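Local coordinates for protein putative modification methylase (PDB 2ZIG) that probably transfers a methyl group from S-adenosylmethionine to the N4 amino group of cytosine in DNA, at residues A218-E223 / T246-I251; L224-V229 / L250-R255; T46-W51 / L93-G98; I134-H139 / D206-E211; M231-G236 / W256-L261. All coordinates share one frame; numbering follows the deposited sequence.

Contact 1: residues A218-E223 / T246-I251; sequences APFPLE and TGTTLI
Thr248 pushes its methyl group into the bend formed by Phe220, Pro221 and Leu222, where the end of the DPFAGTG loop, the FxGxG motif of the DNA amino-methyltransferases, faces the start of helix 222-232. With CG2 anti to the backbone N and OG1 beside it (chi1 -52°), the two branches of Thr248 do different work. Thr248 CG2 lies 3.4 Å from Phe220 O and 3.6 Å from Leu222 CA, while Thr248 OG1 sits 3.4 Å from Ala218 CB and is hydrogen-bonded to Arg276 of helix 267-280. The Phe220 side chain runs at a slant past both threonines: Thr248 CG2 is 3.7 Å from Phe220 CE1, and Thr249 OG1 approaches Phe220 CZ at the ring edge, in the ring plane, at 3.2 Å. That hydroxyl is hydrogen-bonded to Asp241, which fixes the polar group beside the aromatic edge. Leu222 and Ile251 meet at about a right angle, Leu222 CD1 against Ile251 CG2 at 3.9 Å. Thr246 and Thr248 both bind S-adenosylmethionine in a crystal structure of this protein, although this chain carries none, so the packing borders the cofactor site directly. Gly247 and Pro221 hold the N-cap positions of the two helices. A water joins the segments, donating to Phe220 O at 3.0 Å and standing 3.2 Å from Thr248 OG1.

Contact 2: residues L224-V229 / L250-R255; sequences LAERLV and LIAAAR
Ala252 has the most surface buried here, its CB pointing into the opposing helix between Ala225, Glu226 and Val229. Ala252 CB comes to 3.4 Å from Ala225 CB, tighter than ordinary methyl packing, and to 3.5 Å from Glu226 N. Such small side chains let the backbones of helices 222-232 and 248-255 approach closely: the short axis segments pass 8.3 Å apart at a signed crossing angle of -51°. Glu226 is the second main contributor and plays two parts. Glu226 CG lies against Ala252 CB at 3.5 Å, and the extended chain beyond it carries the carboxylate past the methyl toward the exposed Arg255. There Arg255 NE donates to Glu226 OE2 at 2.7 Å, forming a salt bridge. OE2 lies in the guanidinium plane and is met nearly along its own C-O bond, while the carboxylate and guanidinium planes are turned 40° apart. The bend of the arginine at chi3 (62°) turns NE toward the acid; NH2 is held by Glu280 O, and OE2 receives a second, weak bond from Trp256 NE1. Val229 closes the other end, CG2 resting 4.1 Å from Ala253 N. Helix 248-255 forms the crossover between strands 238-241 and 259-264 and turns Ile251 and Ala254 to helix 267-280; helix 222-232 turns Leu228 to Val94 of strand 91-97 and Arg227 to helix 194-200.

Contact 3: residues T46-W51 / L93-G98; sequences TSPPYW and LVIVVG
Thr46 and Ile95 form a parallel beta bridge between strands 41-46 and 91-97, with Thr46 N donating to Val94 O at 3.1 Å and Val96 N to Thr46 O at 2.8 Å. Beyond it the SPPY sequence, motif IV of DNA amino-methyltransferases, leaves the strand. A chi1 of -174° turns Ser47 OG away from the amide nitrogen, to 3.0 Å from Val96 O. The Pro48 ring crosses the next residues of the neighbouring strand: Pro48 CD sits at a slant 3.7 Å from Ile95 CG2, and Pro48 CG meets Val97 CG1 at 3.8 Å, the two side chains crossing at about a right angle. Leu76 and Trp80 of helix 66-86 cover this side, touching Pro48 and Ile95. Thr46 OG1 is hydrogen-bonded to Asp241, linking motif IV to strand 238-241. Proline has no N-H to give Val96 O, the next acceptor of the ladder; instead Pro48 CD stands 3.5 Å from that oxygen, which suits a chain leaving the sheet toward a probable target-base site.

Contact 4: residues I134-H139 / D206-E211; sequences IIWHKH and DDIPGE
Trp136 NE1 donates to Ile208 O in a nearly straight bond (163°) lying in both the indole and the carbonyl plane; its 2.5 Å is shorter than usual, and the exact value is doubtful. The indole reaches the loop because CG is anti to the backbone N (chi1 175°). Trp136 CZ2 passes 4.0 Å from Gly210 CA. Lys138 CG lies 3.5 Å above one face of the Trp136 indole, offset toward its border, and 3.7 Å from Gly210 CA. Lys138 NZ ends 3.2 Å from Glu211 OE1 in a weak salt bridge at the exposed end, and Lys138 O takes a weak bond from Gly210 N. Next door, His137 CB touches Asp206 CB at 3.9 Å. The imidazole is hydrogen-bonded through NE2 to Glu166. Farther out, Leu224 and Pro221 pack on the indole, and Arg227 holds Asp207 in a salt bridge. Ile134, Ile135 and His137 also pack on the second subunit. The whole belongs to the far end of the Rossmann-like sheet, where strand 129-137 pairs in parallel with the short strand 204-205, outermost within this chain.

Contact 5: residues M231-G236 / W256-L261; sequences MFSFVG and WGRRAL
Arg258 grips Ser233 side-on just after the Schellman motif, with Gly257 as C-prime residue, that ends helix 248-255 in the beta-alpha-beta crossover to strand 259-264. This is the tight part. Arg258 NE donates to Ser233 OG and Arg258 NH2 to Ser233 O, each at 3.0 Å; the second donor stands well above the carbonyl plane. Arg258 NH1 reaches Trp256 O at 2.6 Å, so each of the three nitrogens makes a bond, which restricts rotation of the flat group. Val235 N lies 3.6 Å above the centre of the Arg258 guanidinium. A bend at chi2 (70°) directs the arginine toward Ser233, and Ser233 OG is itself bonded to Val229 O, which ties the site to helix 222-232. The solvent side has fewer side chains and is held by the backbone: Gly236 N donates to Gly257 O at 2.8 Å, with Val235 CG1 beside that oxygen at 3.3 Å. Outermost, the exposed Arg259 passes Gly236 along its chain, Arg259 CD 3.1 Å from Gly236 O.

Overall arrangement
Contacts 1 and 2 adjoin along helices 222-232 and 248-255, contact 1 at their N-terminal starts; their centres are about 7 Å apart, with Leu222 CD2 3.3 Å from Ala252 CB where they join. Contact 5 follows at the far ends of the same two helices, its centre about 8 Å from that of contact 2. Contact 3 approaches from the sheet: Pro219 and the Phe220 ring rest on Ser47, bringing motif IV beside the DPFAGTG loop. Contact 4 meets contact 1 through Trp136 CH2, 3.5 Å from Pro221 CD. Contact 1 contains Thr246 and Thr248 of the cofactor site; the Thr46 side chain of contact 3 is about 8 Å from that of Glu264, which also binds S-adenosylmethionine. Contacts 4 and 5 border the second subunit.

Contact 1: residues A218-E223 / T246-I251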
# COMPACT_ATOMS: atom_id res chain seq x y z
N ALA B 218 -4.65 9.77 -19.99
CA ALA B 218 -5.45 9.05 -19.01
C ALA B 218 -4.53 8.33 -18.03
O ALA B 218 -3.56 7.68 -18.44
CB ALA B 218 -6.36 8.05 -19.71
N PRO B 219 -4.79 8.46 -16.72
CA PRO B 219 -3.97 7.81 -15.70
C PRO B 219 -4.16 6.30 -15.65
O PRO B 219 -3.37 5.58 -15.03
CB PRO B 219 -4.40 8.51 -14.41
CG PRO B 219 -5.83 8.82 -14.67
CD PRO B 219 -5.81 9.33 -16.10
N PHE B 220 -5.22 5.81 -16.31
CA PHE B 220 -5.47 4.38 -16.34
C PHE B 220 -6.31 3.95 -17.53
O PHE B 220 -7.12 4.72 -18.04
CB PHE B 220 -6.10 3.90 -15.01
CG PHE B 220 -7.36 4.62 -14.63
CD1 PHE B 220 -8.55 4.38 -15.29
CD2 PHE B 220 -7.35 5.53 -13.58
CE1 PHE B 220 -9.73 5.04 -14.91
CE2 PHE B 220 -8.52 6.19 -13.19
CZ PHE B 220 -9.71 5.94 -13.87
N PRO B 221 -6.09 2.72 -18.02
CA PRO B 221 -6.81 2.16 -19.16
C PRO B 221 -8.31 2.05 -18.93
O PRO B 221 -8.77 1.90 -17.79
CB PRO B 221 -6.18 0.78 -19.33
CG PRO B 221 -4.80 0.98 -18.82
CD PRO B 221 -5.04 1.79 -17.58
N LEU B 222 -9.06 2.12 -20.02
CA LEU B 222 -10.51 2.01 -19.95
C LEU B 222 -10.84 0.65 -19.31
O LEU B 222 -11.70 0.56 -18.43
CB LEU B 222 -11.10 2.07 -21.35
CG LEU B 222 -12.48 2.69 -21.55
CD1 LEU B 222 -13.08 2.10 -22.82
CD2 LEU B 222 -13.39 2.42 -20.37
N GLU B 223 -10.14 -0.39 -19.74
CA GLU B 223 -10.39 -1.72 -19.22
C GLU B 223 -10.33 -1.81 -17.70
O GLU B 223 -11.11 -2.53 -17.08
CB GLU B 223 -9.42 -2.73 -19.84
CG GLU B 223 -9.51 -4.09 -19.19
CD GLU B 223 -8.80 -5.16 -19.99
OE1 GLU B 223 -7.66 -4.93 -20.43
OE2 GLU B 223 -9.39 -6.26 -20.15
N THR B 246 -9.88 13.10 -19.42
CA THR B 246 -10.54 12.83 -20.69
C THR B 246 -11.75 11.91 -20.56
O THR B 246 -12.28 11.44 -21.58
CB THR B 246 -9.57 12.25 -21.72
OG1 THR B 246 -8.85 11.16 -21.14
CG2 THR B 246 -8.60 13.32 -22.20
N GLY B 247 -12.17 11.65 -19.33
CA GLY B 247 -13.36 10.84 -19.09
C GLY B 247 -13.32 9.33 -19.13
O GLY B 247 -14.36 8.70 -19.35
N THR B 248 -12.16 8.73 -18.89
CA THR B 248 -12.03 7.28 -18.90
C THR B 248 -13.13 6.62 -18.07
O THR B 248 -13.82 5.71 -18.53
CB THR B 248 -10.67 6.84 -18.33
OG1 THR B 248 -9.63 7.55 -19.01
CG2 THR B 248 -10.46 5.34 -18.54
N THR B 249 -13.30 7.10 -16.84
CA THR B 249 -14.30 6.52 -15.96
C THR B 249 -15.73 6.73 -16.43
O THR B 249 -16.57 5.84 -16.29
CB THR B 249 -14.16 7.08 -14.54
OG1 THR B 249 -12.81 6.87 -14.08
CG2 THR B 249 -15.14 6.39 -13.60
N LEU B 250 -16.02 7.91 -16.98
CA LEU B 250 -17.35 8.21 -17.48
C LEU B 250 -17.65 7.24 -18.62
O LEU B 250 -18.73 6.68 -18.72
CB LEU B 250 -17.40 9.65 -18.01
CG LEU B 250 -17.60 10.85 -17.07
CD1 LEU B 250 -17.26 10.50 -15.64
CD2 LEU B 250 -16.76 12.01 -17.57
N ILE B 251 -16.66 7.03 -19.49
CA ILE B 251 -16.79 6.13 -20.62
C ILE B 251 -17.03 4.69 -20.17
O ILE B 251 -17.92 4.02 -20.67
CB ILE B 251 -15.54 6.21 -21.51
CG1 ILE B 251 -15.47 7.60 -22.14
CG2 ILE B 251 -15.55 5.12 -22.56
CD1 ILE B 251 -14.21 7.84 -22.95
O HOH W 1 -7.83 5.56 -20.84

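Contact 2: residues L224-V229 / L250-R255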
# COMPACT_ATOMS: atom_id res chain seq x y z
N LEU B 224 -9.40 -1.09 -17.10
CA LEU B 224 -9.26 -1.10 -15.65
C LEU B 224 -10.49 -0.43 -15.03
O LEU B 224 -11.01 -0.87 -14.00
CB LEU B 224 -7.98 -0.37 -15.25
CG LEU B 224 -7.53 -0.38 -13.78
CD1 LEU B 224 -6.07 0.03 -13.71
CD2 LEU B 224 -8.37 0.57 -12.96
N ALA B 225 -10.97 0.64 -15.66
CA ALA B 225 -12.15 1.32 -15.14
C ALA B 225 -13.40 0.46 -15.33
O ALA B 225 -14.25 0.37 -14.44
CB ALA B 225 -12.33 2.68 -15.83
N GLU B 226 -13.52 -0.18 -16.49
CA GLU B 226 -14.70 -1.01 -16.74
C GLU B 226 -14.79 -2.15 -15.75
O GLU B 226 -15.87 -2.50 -15.30
CB GLU B 226 -14.67 -1.56 -18.17
CG GLU B 226 -14.80 -0.49 -19.22
CD GLU B 226 -14.69 -1.05 -20.62
OE1 GLU B 226 -13.74 -1.82 -20.87
OE2 GLU B 226 -15.53 -0.71 -21.48
N ARG B 227 -13.65 -2.72 -15.40
CA ARG B 227 -13.61 -3.82 -14.44
C ARG B 227 -14.13 -3.34 -13.08
O ARG B 227 -14.92 -4.02 -12.43
CB ARG B 227 -12.17 -4.33 -14.35
CG ARG B 227 -11.99 -5.65 -13.64
CD ARG B 227 -10.55 -6.19 -13.80
NE ARG B 227 -10.28 -6.72 -15.14
CZ ARG B 227 -9.17 -7.38 -15.47
NH1 ARG B 227 -8.21 -7.59 -14.57
NH2 ARG B 227 -9.04 -7.86 -16.70
N LEU B 228 -13.70 -2.16 -12.65
CA LEU B 228 -14.13 -1.62 -11.36
C LEU B 228 -15.63 -1.33 -11.35
O LEU B 228 -16.34 -1.68 -10.40
CB LEU B 228 -13.32 -0.36 -11.02
CG LEU B 228 -11.83 -0.66 -10.77
CD1 LEU B 228 -11.01 0.63 -10.70
CD2 LEU B 228 -11.70 -1.46 -9.46
N VAL B 229 -16.13 -0.71 -12.42
CA VAL B 229 -17.55 -0.41 -12.51
C VAL B 229 -18.36 -1.70 -12.38
O VAL B 229 -19.30 -1.78 -11.59
CB VAL B 229 -17.90 0.27 -13.86
CG1 VAL B 229 -19.42 0.37 -14.02
CG2 VAL B 229 -17.29 1.66 -13.92
N LEU B 250 -16.02 7.91 -16.98
CA LEU B 250 -17.35 8.21 -17.48
C LEU B 250 -17.65 7.24 -18.62
O LEU B 250 -18.73 6.68 -18.72
CB LEU B 250 -17.40 9.65 -18.01
CG LEU B 250 -17.60 10.85 -17.07
CD1 LEU B 250 -17.26 10.50 -15.64
CD2 LEU B 250 -16.76 12.01 -17.57
N ILE B 251 -16.66 7.03 -19.49
CA ILE B 251 -16.79 6.13 -20.62
C ILE B 251 -17.03 4.69 -20.17
O ILE B 251 -17.92 4.02 -20.67
CB ILE B 251 -15.54 6.21 -21.51
CG1 ILE B 251 -15.47 7.60 -22.14
CG2 ILE B 251 -15.55 5.12 -22.56
CD1 ILE B 251 -14.21 7.84 -22.95
N ALA B 252 -16.22 4.22 -19.22
CA ALA B 252 -16.34 2.87 -18.68
C ALA B 252 -17.73 2.69 -18.09
O ALA B 252 -18.37 1.66 -18.27
CB ALA B 252 -15.28 2.62 -17.61
N ALA B 253 -18.20 3.70 -17.37
CA ALA B 253 -19.52 3.64 -16.75
C ALA B 253 -20.64 3.52 -17.79
O ALA B 253 -21.48 2.62 -17.73
CB ALA B 253 -19.74 4.88 -15.89
N ALA B 254 -20.64 4.43 -18.76
CA ALA B 254 -21.66 4.42 -19.79
C ALA B 254 -21.66 3.16 -20.66
O ALA B 254 -22.72 2.67 -21.05
CB ALA B 254 -21.52 5.65 -20.67
N ARG B 255 -20.48 2.63 -20.96
CA ARG B 255 -20.41 1.43 -21.79
C ARG B 255 -21.04 0.24 -21.09
O ARG B 255 -21.44 -0.72 -21.74
CB ARG B 255 -18.96 1.09 -22.15
CG ARG B 255 -18.32 2.05 -23.13
CD ARG B 255 -16.82 1.82 -23.18
NE ARG B 255 -16.48 0.48 -23.65
CZ ARG B 255 -16.47 0.12 -24.93
NH1 ARG B 255 -16.15 -1.12 -25.29
NH2 ARG B 255 -16.77 1.02 -25.86

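Contact 3: residues T46-W51 / L93-G98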
# COMPACT_ATOMS: atom_id res chain seq x y z
N THR B 46 -11.54 7.04 -9.43
CA THR B 46 -10.76 8.18 -9.87
C THR B 46 -9.29 8.08 -9.54
O THR B 46 -8.85 7.22 -8.78
CB THR B 46 -11.32 9.48 -9.25
OG1 THR B 46 -10.63 10.61 -9.80
CG2 THR B 46 -11.13 9.47 -7.74
N SER B 47 -8.53 8.99 -10.12
CA SER B 47 -7.10 9.07 -9.89
C SER B 47 -6.81 10.52 -9.50
O SER B 47 -7.23 11.45 -10.18
CB SER B 47 -6.35 8.72 -11.18
OG SER B 47 -4.96 8.66 -10.96
N PRO B 48 -6.10 10.72 -8.38
CA PRO B 48 -5.78 12.08 -7.95
C PRO B 48 -4.97 12.80 -9.03
O PRO B 48 -4.07 12.22 -9.62
CB PRO B 48 -5.01 11.87 -6.65
CG PRO B 48 -4.38 10.52 -6.84
CD PRO B 48 -5.47 9.72 -7.50
N PRO B 49 -5.31 14.06 -9.31
CA PRO B 49 -4.60 14.85 -10.33
C PRO B 49 -3.23 15.24 -9.83
O PRO B 49 -3.00 16.41 -9.52
CB PRO B 49 -5.51 16.06 -10.50
CG PRO B 49 -5.97 16.30 -9.09
CD PRO B 49 -6.31 14.89 -8.61
N TYR B 50 -2.30 14.29 -9.76
CA TYR B 50 -0.99 14.65 -9.25
C TYR B 50 -0.22 15.61 -10.13
O TYR B 50 0.53 16.44 -9.62
CB TYR B 50 -0.12 13.42 -9.01
CG TYR B 50 1.13 13.79 -8.23
CD1 TYR B 50 1.05 14.12 -6.88
CD2 TYR B 50 2.36 13.91 -8.87
CE1 TYR B 50 2.17 14.56 -6.18
CE2 TYR B 50 3.49 14.36 -8.18
CZ TYR B 50 3.39 14.68 -6.84
OH TYR B 50 4.50 15.11 -6.14
N TRP B 51 -0.40 15.52 -11.44
CA TRP B 51 0.31 16.42 -12.34
C TRP B 51 0.02 17.87 -11.95
O TRP B 51 0.71 18.80 -12.38
CB TRP B 51 -0.11 16.18 -13.79
CG TRP B 51 -1.55 16.47 -14.06
CD1 TRP B 51 -2.62 15.71 -13.71
CD2 TRP B 51 -2.07 17.64 -14.70
NE1 TRP B 51 -3.79 16.33 -14.09
CE2 TRP B 51 -3.48 17.51 -14.70
CE3 TRP B 51 -1.49 18.78 -15.27
CZ2 TRP B 51 -4.32 18.49 -15.25
CZ3 TRP B 51 -2.33 19.76 -15.82
CH2 TRP B 51 -3.73 19.60 -15.80
N LEU B 93 -15.48 4.54 -2.48
CA LEU B 93 -14.61 5.44 -3.21
C LEU B 93 -13.38 4.60 -3.59
O LEU B 93 -12.66 4.11 -2.72
CB LEU B 93 -14.22 6.62 -2.33
CG LEU B 93 -12.95 7.40 -2.65
CD1 LEU B 93 -13.12 8.24 -3.90
CD2 LEU B 93 -12.62 8.29 -1.46
N VAL B 94 -13.17 4.42 -4.89
CA VAL B 94 -12.03 3.64 -5.38
C VAL B 94 -11.03 4.64 -5.94
O VAL B 94 -11.37 5.46 -6.79
CB VAL B 94 -12.46 2.68 -6.52
CG1 VAL B 94 -11.29 1.80 -6.94
CG2 VAL B 94 -13.60 1.81 -6.05
N ILE B 95 -9.80 4.59 -5.45
CA ILE B 95 -8.77 5.53 -5.89
C ILE B 95 -7.54 4.82 -6.48
O ILE B 95 -6.85 4.07 -5.79
CB ILE B 95 -8.32 6.42 -4.71
CG1 ILE B 95 -9.55 7.07 -4.06
CG2 ILE B 95 -7.39 7.50 -5.21
CD1 ILE B 95 -9.26 7.83 -2.77
N VAL B 96 -7.29 5.07 -7.76
CA VAL B 96 -6.14 4.47 -8.44
C VAL B 96 -4.99 5.44 -8.26
O VAL B 96 -4.98 6.53 -8.83
CB VAL B 96 -6.45 4.27 -9.94
CG1 VAL B 96 -5.25 3.63 -10.63
CG2 VAL B 96 -7.70 3.40 -10.09
N VAL B 97 -4.02 5.04 -7.43
CA VAL B 97 -2.87 5.88 -7.10
C VAL B 97 -1.53 5.19 -7.26
O VAL B 97 -1.35 4.08 -6.77
CB VAL B 97 -2.89 6.33 -5.62
CG1 VAL B 97 -2.23 7.67 -5.49
CG2 VAL B 97 -4.28 6.32 -5.07
N GLY B 98 -0.59 5.87 -7.91
CA GLY B 98 0.75 5.34 -8.05
C GLY B 98 1.60 6.22 -7.14
O GLY B 98 1.39 7.43 -7.12

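Contact 4: residues I134-H139 / D206-E211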
# COMPACT_ATOMS: atom_id res chain seq x y z
N ILE B 134 -6.34 -3.29 -4.28
CA ILE B 134 -5.99 -4.23 -5.32
C ILE B 134 -4.69 -3.66 -5.90
O ILE B 134 -4.56 -2.45 -6.08
CB ILE B 134 -7.07 -4.31 -6.43
CG1 ILE B 134 -8.28 -5.11 -5.92
CG2 ILE B 134 -6.50 -4.97 -7.68
CD1 ILE B 134 -9.47 -5.12 -6.87
N ILE B 135 -3.72 -4.54 -6.15
CA ILE B 135 -2.44 -4.14 -6.68
C ILE B 135 -2.48 -4.20 -8.20
O ILE B 135 -2.68 -5.26 -8.77
CB ILE B 135 -1.29 -5.06 -6.20
CG1 ILE B 135 -1.18 -5.01 -4.68
CG2 ILE B 135 0.04 -4.61 -6.85
CD1 ILE B 135 -1.18 -3.59 -4.12
N TRP B 136 -2.29 -3.07 -8.84
CA TRP B 136 -2.27 -3.05 -10.29
C TRP B 136 -0.84 -3.22 -10.76
O TRP B 136 -0.06 -2.26 -10.72
CB TRP B 136 -2.85 -1.74 -10.82
CG TRP B 136 -2.75 -1.62 -12.31
CD1 TRP B 136 -2.75 -2.64 -13.23
CD2 TRP B 136 -2.70 -0.40 -13.06
NE1 TRP B 136 -2.71 -2.12 -14.51
CE2 TRP B 136 -2.67 -0.75 -14.43
CE3 TRP B 136 -2.67 0.96 -12.71
CZ2 TRP B 136 -2.62 0.20 -15.44
CZ3 TRP B 136 -2.62 1.91 -13.72
CH2 TRP B 136 -2.59 1.52 -15.07
N HIS B 137 -0.49 -4.42 -11.21
CA HIS B 137 0.85 -4.66 -11.71
C HIS B 137 0.85 -4.09 -13.11
O HIS B 137 0.54 -4.77 -14.09
CB HIS B 137 1.18 -6.16 -11.72
CG HIS B 137 2.65 -6.44 -11.80
ND1 HIS B 137 3.17 -7.71 -11.77
CD2 HIS B 137 3.71 -5.60 -11.88
CE1 HIS B 137 4.49 -7.65 -11.83
NE2 HIS B 137 4.84 -6.38 -11.90
N LYS B 138 1.18 -2.81 -13.16
CA LYS B 138 1.22 -2.00 -14.37
C LYS B 138 2.29 -2.45 -15.34
O LYS B 138 2.00 -2.79 -16.48
CB LYS B 138 1.47 -0.55 -13.94
CG LYS B 138 0.92 0.54 -14.84
CD LYS B 138 1.24 1.91 -14.23
CE LYS B 138 0.72 3.07 -15.07
NZ LYS B 138 1.34 3.17 -16.42
N HIS B 139 3.53 -2.45 -14.87
CA HIS B 139 4.68 -2.82 -15.69
C HIS B 139 5.29 -4.15 -15.28
O HIS B 139 6.09 -4.21 -14.35
CB HIS B 139 5.74 -1.72 -15.61
CG HIS B 139 5.21 -0.35 -15.88
ND1 HIS B 139 5.28 0.68 -14.96
CD2 HIS B 139 4.59 0.17 -16.97
CE1 HIS B 139 4.73 1.76 -15.47
NE2 HIS B 139 4.30 1.49 -16.69
N ASP B 206 -2.55 -8.38 -13.09
CA ASP B 206 -1.33 -8.31 -13.89
C ASP B 206 -1.60 -8.47 -15.38
O ASP B 206 -0.66 -8.62 -16.17
CB ASP B 206 -0.33 -9.38 -13.43
CG ASP B 206 -0.82 -10.79 -13.70
OD1 ASP B 206 -2.00 -10.96 -14.06
OD2 ASP B 206 -0.02 -11.74 -13.54
N ASP B 207 -2.87 -8.42 -15.75
CA ASP B 207 -3.26 -8.58 -17.15
C ASP B 207 -3.70 -7.28 -17.82
O ASP B 207 -4.34 -7.32 -18.88
CB ASP B 207 -4.39 -9.61 -17.25
CG ASP B 207 -5.61 -9.23 -16.42
OD1 ASP B 207 -5.49 -8.37 -15.52
OD2 ASP B 207 -6.69 -9.81 -16.66
N ILE B 208 -3.37 -6.14 -17.22
CA ILE B 208 -3.73 -4.86 -17.80
C ILE B 208 -2.52 -3.92 -17.74
O ILE B 208 -2.33 -3.21 -16.75
CB ILE B 208 -4.90 -4.19 -17.06
CG1 ILE B 208 -6.12 -5.11 -17.04
CG2 ILE B 208 -5.25 -2.88 -17.73
CD1 ILE B 208 -7.27 -4.55 -16.24
N PRO B 209 -1.70 -3.91 -18.79
CA PRO B 209 -0.51 -3.06 -18.84
C PRO B 209 -0.79 -1.56 -18.92
O PRO B 209 -1.83 -1.14 -19.43
CB PRO B 209 0.23 -3.57 -20.07
CG PRO B 209 -0.89 -4.02 -20.96
CD PRO B 209 -1.79 -4.75 -20.00
N GLY B 210 0.14 -0.78 -18.39
CA GLY B 210 0.00 0.67 -18.42
C GLY B 210 0.02 1.14 -19.86
O GLY B 210 0.70 0.55 -20.70
N GLU B 211 -0.74 2.20 -20.15
CA GLU B 211 -0.86 2.77 -21.49
C GLU B 211 -1.89 2.02 -22.33
O GLU B 211 -3.10 2.23 -22.20
CB GLU B 211 0.50 2.76 -22.22
CG GLU B 211 1.48 3.84 -21.77
CD GLU B 211 1.79 3.79 -20.28
OE1 GLU B 211 0.90 4.13 -19.48
OE2 GLU B 211 2.93 3.41 -19.92
O HOH W 2 0.17 -5.55 -17.06

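Contact 5: residues M231-G236 / W256-L261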
# COMPACT_ATOMS: atom_id res chain seq x y z
N MET B 231 -17.56 -4.45 -11.01
CA MET B 231 -17.38 -5.08 -9.70
C MET B 231 -18.03 -4.34 -8.54
O MET B 231 -18.44 -4.96 -7.57
CB MET B 231 -15.90 -5.21 -9.36
CG MET B 231 -15.09 -6.11 -10.26
SD MET B 231 -13.33 -5.82 -9.91
CE MET B 231 -13.18 -6.52 -8.20
N PHE B 232 -18.12 -3.02 -8.62
CA PHE B 232 -18.65 -2.29 -7.50
C PHE B 232 -19.81 -1.34 -7.72
O PHE B 232 -19.88 -0.31 -7.06
CB PHE B 232 -17.49 -1.57 -6.80
CG PHE B 232 -16.40 -2.51 -6.36
CD1 PHE B 232 -16.64 -3.44 -5.34
CD2 PHE B 232 -15.15 -2.51 -6.99
CE1 PHE B 232 -15.65 -4.35 -4.95
CE2 PHE B 232 -14.16 -3.42 -6.61
CZ PHE B 232 -14.41 -4.35 -5.59
N SER B 233 -20.69 -1.68 -8.66
CA SER B 233 -21.88 -0.89 -8.94
C SER B 233 -22.83 -1.80 -9.71
O SER B 233 -22.41 -2.85 -10.19
CB SER B 233 -21.57 0.35 -9.78
OG SER B 233 -21.36 0.00 -11.14
N PHE B 234 -24.09 -1.40 -9.81
CA PHE B 234 -25.10 -2.16 -10.53
C PHE B 234 -25.57 -1.36 -11.74
O PHE B 234 -25.45 -0.14 -11.75
CB PHE B 234 -26.31 -2.45 -9.63
CG PHE B 234 -26.02 -3.40 -8.52
CD1 PHE B 234 -26.00 -4.77 -8.75
CD2 PHE B 234 -25.76 -2.94 -7.23
CE1 PHE B 234 -25.73 -5.67 -7.72
CE2 PHE B 234 -25.49 -3.82 -6.19
CZ PHE B 234 -25.47 -5.20 -6.44
N VAL B 235 -26.09 -2.05 -12.74
CA VAL B 235 -26.61 -1.36 -13.92
C VAL B 235 -27.58 -0.30 -13.38
O VAL B 235 -28.33 -0.57 -12.45
CB VAL B 235 -27.38 -2.34 -14.85
CG1 VAL B 235 -27.99 -1.58 -16.00
CG2 VAL B 235 -26.44 -3.40 -15.37
N GLY B 236 -27.54 0.90 -13.94
CA GLY B 236 -28.42 1.95 -13.47
C GLY B 236 -27.83 2.84 -12.38
O GLY B 236 -28.29 3.97 -12.20
N TRP B 256 -21.15 0.31 -19.76
CA TRP B 256 -21.74 -0.78 -18.99
C TRP B 256 -23.09 -0.50 -18.34
O TRP B 256 -23.43 -1.07 -17.32
CB TRP B 256 -20.74 -1.26 -17.94
CG TRP B 256 -19.66 -2.03 -18.59
CD1 TRP B 256 -18.52 -1.52 -19.16
CD2 TRP B 256 -19.71 -3.41 -18.95
NE1 TRP B 256 -17.87 -2.50 -19.86
CE2 TRP B 256 -18.58 -3.67 -19.76
CE3 TRP B 256 -20.60 -4.45 -18.68
CZ2 TRP B 256 -18.31 -4.93 -20.30
CZ3 TRP B 256 -20.34 -5.71 -19.22
CH2 TRP B 256 -19.20 -5.94 -20.01
N GLY B 257 -23.88 0.39 -18.95
CA GLY B 257 -25.19 0.67 -18.41
C GLY B 257 -25.27 1.37 -17.06
O GLY B 257 -26.27 1.24 -16.36
N ARG B 258 -24.23 2.10 -16.68
CA ARG B 258 -24.25 2.87 -15.44
C ARG B 258 -24.34 4.34 -15.85
O ARG B 258 -23.93 4.70 -16.95
CB ARG B 258 -22.97 2.67 -14.62
CG ARG B 258 -22.99 1.46 -13.71
CD ARG B 258 -22.94 0.17 -14.49
NE ARG B 258 -22.69 -0.96 -13.61
CZ ARG B 258 -22.73 -2.23 -14.00
NH1 ARG B 258 -23.01 -2.53 -15.27
NH2 ARG B 258 -22.47 -3.20 -13.14
N ARG B 259 -24.88 5.18 -14.97
CA ARG B 259 -25.01 6.61 -15.25
C ARG B 259 -23.69 7.31 -14.89
O ARG B 259 -23.21 7.23 -13.76
CB ARG B 259 -26.16 7.21 -14.43
CG ARG B 259 -27.50 6.51 -14.68
CD ARG B 259 -28.50 6.79 -13.56
NE ARG B 259 -29.04 8.14 -13.62
CZ ARG B 259 -29.74 8.72 -12.64
NH1 ARG B 259 -29.98 8.06 -11.51
NH2 ARG B 259 -30.21 9.95 -12.79
N ALA B 260 -23.10 8.01 -15.85
CA ALA B 260 -21.84 8.69 -15.62
C ALA B 260 -22.02 10.09 -15.07
O ALA B 260 -22.86 10.86 -15.54
CB ALA B 260 -21.02 8.74 -16.91
N LEU B 261 -21.22 10.41 -14.07
CA LEU B 261 -21.21 11.73 -13.45
C LEU B 261 -19.75 12.08 -13.23
O LEU B 261 -18.98 11.27 -12.70
CB LEU B 261 -21.94 11.69 -12.10
CG LEU B 261 -22.07 13.03 -11.37
CD1 LEU B 261 -22.87 13.98 -12.26
CD2 LEU B 261 -22.76 12.86 -10.01